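Local coordinates for protein uronate isomerase (Caulobacter crescentus, PDB 2Q01) that catalyses the reversible isomerisation of D-glucuronate to D-fructuronate and of D-galacturonate to D-tagaturonate in the metabolism of pentoses and glucuronate, at residues B[16-19]-B[20-23]; B[361-364]-B[365-368]. All blocks are in the same frame, centred on the assembly; numbering follows the deposited sequence.

Interaction 1: B[16-19]-B[20-23]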
loop_
_atom_site.group_PDB
_atom_site.type_symbol
_atom_site.label_atom_id
_atom_site.label_comp_id
_atom_site.label_asym_id
_atom_site.label_seq_id
_atom_site.Cartn_x
_atom_site.Cartn_y
_atom_site.Cartn_z
ATOM N N PRO B 16 7.180 -6.812 -20.445
ATOM C CA PRO B 16 5.757 -6.518 -20.654
ATOM C C PRO B 16 5.279 -7.039 -22.005
ATOM O O PRO B 16 6.090 -7.238 -22.909
ATOM C CB PRO B 16 5.710 -4.985 -20.647
ATOM C CG PRO B 16 6.964 -4.557 -19.978
ATOM C CD PRO B 16 7.978 -5.575 -20.362
ATOM N N SER B 17 3.978 -7.272 -22.138
ATOM C CA SER B 17 3.441 -7.838 -23.375
ATOM C C SER B 17 3.404 -6.830 -24.526
ATOM O O SER B 17 3.557 -7.214 -25.692
ATOM C CB SER B 17 2.058 -8.432 -23.147
ATOM O OG SER B 17 1.623 -9.141 -24.295
ATOM N N ASP B 18 3.204 -5.555 -24.184
ATOM C CA ASP B 18 3.221 -4.455 -25.145
ATOM C C ASP B 18 4.521 -4.432 -25.946
ATOM O O ASP B 18 5.591 -4.199 -25.372
ATOM C CB ASP B 18 3.042 -3.118 -24.435
ATOM C CG ASP B 18 3.113 -1.945 -25.392
ATOM O OD1 ASP B 18 2.090 -1.659 -26.057
ATOM O OD2 ASP B 18 4.196 -1.318 -25.483
ATOM N N PRO B 19 4.419 -4.645 -27.275
ATOM C CA PRO B 19 5.554 -4.958 -28.147
ATOM C C PRO B 19 6.594 -3.850 -28.254
ATOM O O PRO B 19 7.779 -4.150 -28.387
ATOM C CB PRO B 19 4.900 -5.217 -29.510
ATOM C CG PRO B 19 3.439 -5.416 -29.224
ATOM C CD PRO B 19 3.157 -4.575 -28.033
ATOM N N ALA B 20 6.159 -2.591 -28.199
ATOM C CA ALA B 20 7.093 -1.458 -28.192
ATOM C C ALA B 20 7.921 -1.412 -26.905
ATOM O O ALA B 20 9.132 -1.173 -26.952
ATOM C CB ALA B 20 6.353 -0.140 -28.396
ATOM N N THR B 21 7.259 -1.646 -25.770
ATOM C CA THR B 21 7.918 -1.695 -24.464
ATOM C C THR B 21 8.826 -2.924 -24.364
ATOM O O THR B 21 9.992 -2.812 -23.975
ATOM C CB THR B 21 6.891 -1.673 -23.312
ATOM O OG1 THR B 21 5.969 -0.599 -23.517
ATOM C CG2 THR B 21 7.581 -1.464 -21.976
ATOM N N ARG B 22 8.289 -4.079 -24.759
ATOM C CA ARG B 22 9.011 -5.350 -24.761
ATOM C C ARG B 22 10.325 -5.296 -25.525
ATOM O O ARG B 22 11.328 -5.866 -25.083
ATOM C CB ARG B 22 8.106 -6.455 -25.329
ATOM C CG ARG B 22 8.769 -7.808 -25.563
ATOM C CD ARG B 22 7.728 -8.898 -25.763
ATOM N NE ARG B 22 7.126 -9.286 -24.492
ATOM C CZ ARG B 22 6.587 -10.475 -24.236
ATOM N NH1 ARG B 22 6.564 -11.421 -25.168
ATOM N NH2 ARG B 22 6.072 -10.720 -23.037
ATOM N N SER B 23 10.327 -4.591 -26.654
ATOM C CA SER B 23 11.513 -4.513 -27.494
ATOM C C SER B 23 12.578 -3.580 -26.936
ATOM O O SER B 23 13.768 -3.802 -27.161
ATOM C CB SER B 23 11.157 -4.122 -28.921
ATOM O OG SER B 23 12.230 -4.460 -29.777
HETATM O O HOH W 1 3.284 -1.259 -28.873
#
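Asp18 O and Arg22 N make a hydrogen bond of 2.8 Å, nearly straight at the proton, where the loop 16-19 runs directly into helix 19-30. One residue on, Ser23 N binds Pro19 O, so the first turn of the helix is closed by two backbone bonds. Asp18 is the N-cap. With its CG anti to the backbone N (chi1 178°), the carboxylate swings forward over the start of the helix. Asp18 OD2 receives Thr21 N at 3.1 Å and Thr21 OG1 at 2.7 Å. Both donors come from the anti side of OD2, but from opposite faces of the carboxylate plane. Water 1 joins the other oxygen, OD1, to Ala20 N. Arg22 folds back the other way: its chain bends at chi3 (-76°), and Arg22 NE donates to Pro16 O at 2.8 Å, with the oxygen somewhat tilted from the guanidinium plane. At the subunit interface NH2 binds Ala445 O of the second subunit and NH1 binds His447 NE2 of the same neighbour. The apolar part is small: Pro16 CG rests on Thr21 CG2 at 3.7 Å, and both side chains pack on helix 425-445. Asp18 OD2 also accepts from Ser17 OG of the third subunit. The negative cap probably steadies the positive end of the helix dipole, while the same oxygen ties the helix start to a neighbouring subunit.

Interaction 2: B[361-364]-B[365-368]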
loop_
_atom_site.group_PDB
_atom_site.type_symbol
_atom_site.label_atom_id
_atom_site.label_comp_id
_atom_site.label_asym_id
_atom_site.label_seq_id
_atom_site.Cartn_x
_atom_site.Cartn_y
_atom_site.Cartn_z
ATOM N N THR B 361 13.303 -3.278 3.948
ATOM C CA THR B 361 11.999 -3.373 4.580
ATOM C C THR B 361 11.259 -4.660 4.197
ATOM O O THR B 361 11.528 -5.267 3.160
ATOM C CB THR B 361 11.126 -2.121 4.289
ATOM O OG1 THR B 361 10.190 -1.928 5.356
ATOM C CG2 THR B 361 10.378 -2.242 2.977
ATOM N N LEU B 362 10.351 -5.072 5.074
ATOM C CA LEU B 362 9.411 -6.151 4.819
ATOM C C LEU B 362 8.019 -5.538 4.689
ATOM O O LEU B 362 7.039 -6.219 4.382
ATOM C CB LEU B 362 9.451 -7.146 5.975
ATOM C CG LEU B 362 9.994 -8.565 5.781
ATOM C CD1 LEU B 362 10.796 -8.717 4.519
ATOM C CD2 LEU B 362 10.785 -9.032 7.008
ATOM N N ASP B 363 7.962 -4.231 4.914
ATOM C CA ASP B 363 6.735 -3.465 4.874
ATOM C C ASP B 363 6.766 -2.517 3.670
ATOM O O ASP B 363 7.289 -1.398 3.765
ATOM C CB ASP B 363 6.596 -2.682 6.186
ATOM C CG ASP B 363 5.209 -2.108 6.391
ATOM O OD1 ASP B 363 4.286 -2.425 5.609
ATOM O OD2 ASP B 363 5.043 -1.329 7.351
ATOM N N GLU B 364 6.184 -2.970 2.555
ATOM C CA GLU B 364 6.147 -2.234 1.276
ATOM C C GLU B 364 5.508 -0.854 1.348
ATOM O O GLU B 364 5.744 -0.004 0.480
ATOM C CB GLU B 364 5.392 -3.033 0.214
ATOM C CG GLU B 364 6.126 -4.235 -0.326
ATOM C CD GLU B 364 5.387 -4.881 -1.486
ATOM O OE1 GLU B 364 5.910 -4.839 -2.620
ATOM O OE2 GLU B 364 4.276 -5.415 -1.267
ATOM N N THR B 365 4.698 -0.639 2.380
ATOM C CA THR B 365 3.984 0.621 2.577
ATOM C C THR B 365 4.904 1.782 2.977
ATOM O O THR B 365 4.523 2.950 2.863
ATOM C CB THR B 365 2.848 0.443 3.590
ATOM O OG1 THR B 365 3.389 0.147 4.882
ATOM C CG2 THR B 365 1.953 -0.713 3.157
ATOM N N THR B 366 6.114 1.446 3.419
ATOM C CA THR B 366 7.106 2.429 3.838
ATOM C C THR B 366 7.969 2.945 2.687
ATOM O O THR B 366 8.773 3.858 2.893
ATOM C CB THR B 366 8.049 1.867 4.930
ATOM O OG1 THR B 366 8.775 0.747 4.411
ATOM C CG2 THR B 366 7.274 1.440 6.162
ATOM N N TYR B 367 7.810 2.366 1.493
ATOM C CA TYR B 367 8.605 2.756 0.316
ATOM C C TYR B 367 8.416 4.220 -0.040
ATOM O O TYR B 367 9.355 5.010 0.010
ATOM C CB TYR B 367 8.260 1.907 -0.916
ATOM C CG TYR B 367 8.817 0.510 -0.915
ATOM C CD1 TYR B 367 10.014 0.206 -0.265
ATOM C CD2 TYR B 367 8.158 -0.514 -1.598
ATOM C CE1 TYR B 367 10.530 -1.089 -0.275
ATOM C CE2 TYR B 367 8.659 -1.806 -1.612
ATOM C CZ TYR B 367 9.843 -2.094 -0.949
ATOM O OH TYR B 367 10.341 -3.383 -0.962
ATOM N N SER B 368 7.190 4.571 -0.393
ATOM C CA SER B 368 6.888 5.915 -0.832
ATOM C C SER B 368 6.736 6.825 0.369
ATOM O O SER B 368 7.009 8.021 0.279
ATOM C CB SER B 368 5.608 5.924 -1.662
ATOM O OG SER B 368 4.524 5.421 -0.899
HETATM O O HOH W 2 11.069 -5.282 0.615
HETATM O O HOH W 3 8.481 -4.603 -2.710
HETATM O O HOH W 4 4.955 2.421 -0.351
#
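Tyr367 lays one face of its ring over the backbone of Glu364, a CH-pi contact in which Glu364 CA sits 4.1 Å from the ring centroid, offset toward the rim. Glu364 CG comes in beside the rim, 3.7 Å from Tyr367 CE2, and the carboxylate beyond it stands almost perpendicular to the ring plane, at 84°. Water 3 accepts from Tyr367 OH and donates to Glu364 OE1, while water 2 donates to the same hydroxyl and to Thr361 O; together they help hold the phenol end in place. Glu364 OE1 also has a salt bridge to Arg398, and OE2 a hydrogen bond to Ser368 of the second subunit. Thr361 CG2 reaches Tyr367 CE1 at 3.5 Å. Asp363 O is gripped twice: Thr366 OG1 meets it at 2.7 Å, almost in line with the carbonyl, and Thr366 N at 3.1 Å from above the carbonyl plane. Thr366 OG1 can reach back because it lies between its own N and carbonyl carbon (chi1 62°). Thr365 OG1 binds Asp363 OD1 at 2.8 Å from above the carboxylate plane; Asp363 OD1 also forms a salt bridge with Arg369 of the second subunit. An ST turn, Asp363 N donating to Thr361 OG1 (also hydrogen-bonded to Tyr338 OH), leads into a type I beta turn from Asp363 to Thr366, linking strand 357-359 to helix 366-375 in this TIM-barrel-related fold.

Overall arrangement
Both contacts are local and lead a loop into a helix, but they sit in different surroundings. Interaction 1 is a surface contact where helix 19-30 starts, its centre about 31 Å from the centre of the chain. Interaction 2 is buried, its centre about 17 Å from that point, in the loop that follows strand 357-359 of the four-stranded parallel sheet. Their centres lie 28 Å apart and their nearest atoms about 17 Å, so neither touches the other. At 16-23 a capping carboxylate and an arginine do the work, while Pro16 and Thr21 turn their apolar atoms to helix 425-445; at 361-368 an aromatic face, threonine hydroxyls and bound waters carry the contact. Each also reaches the second and third subunits.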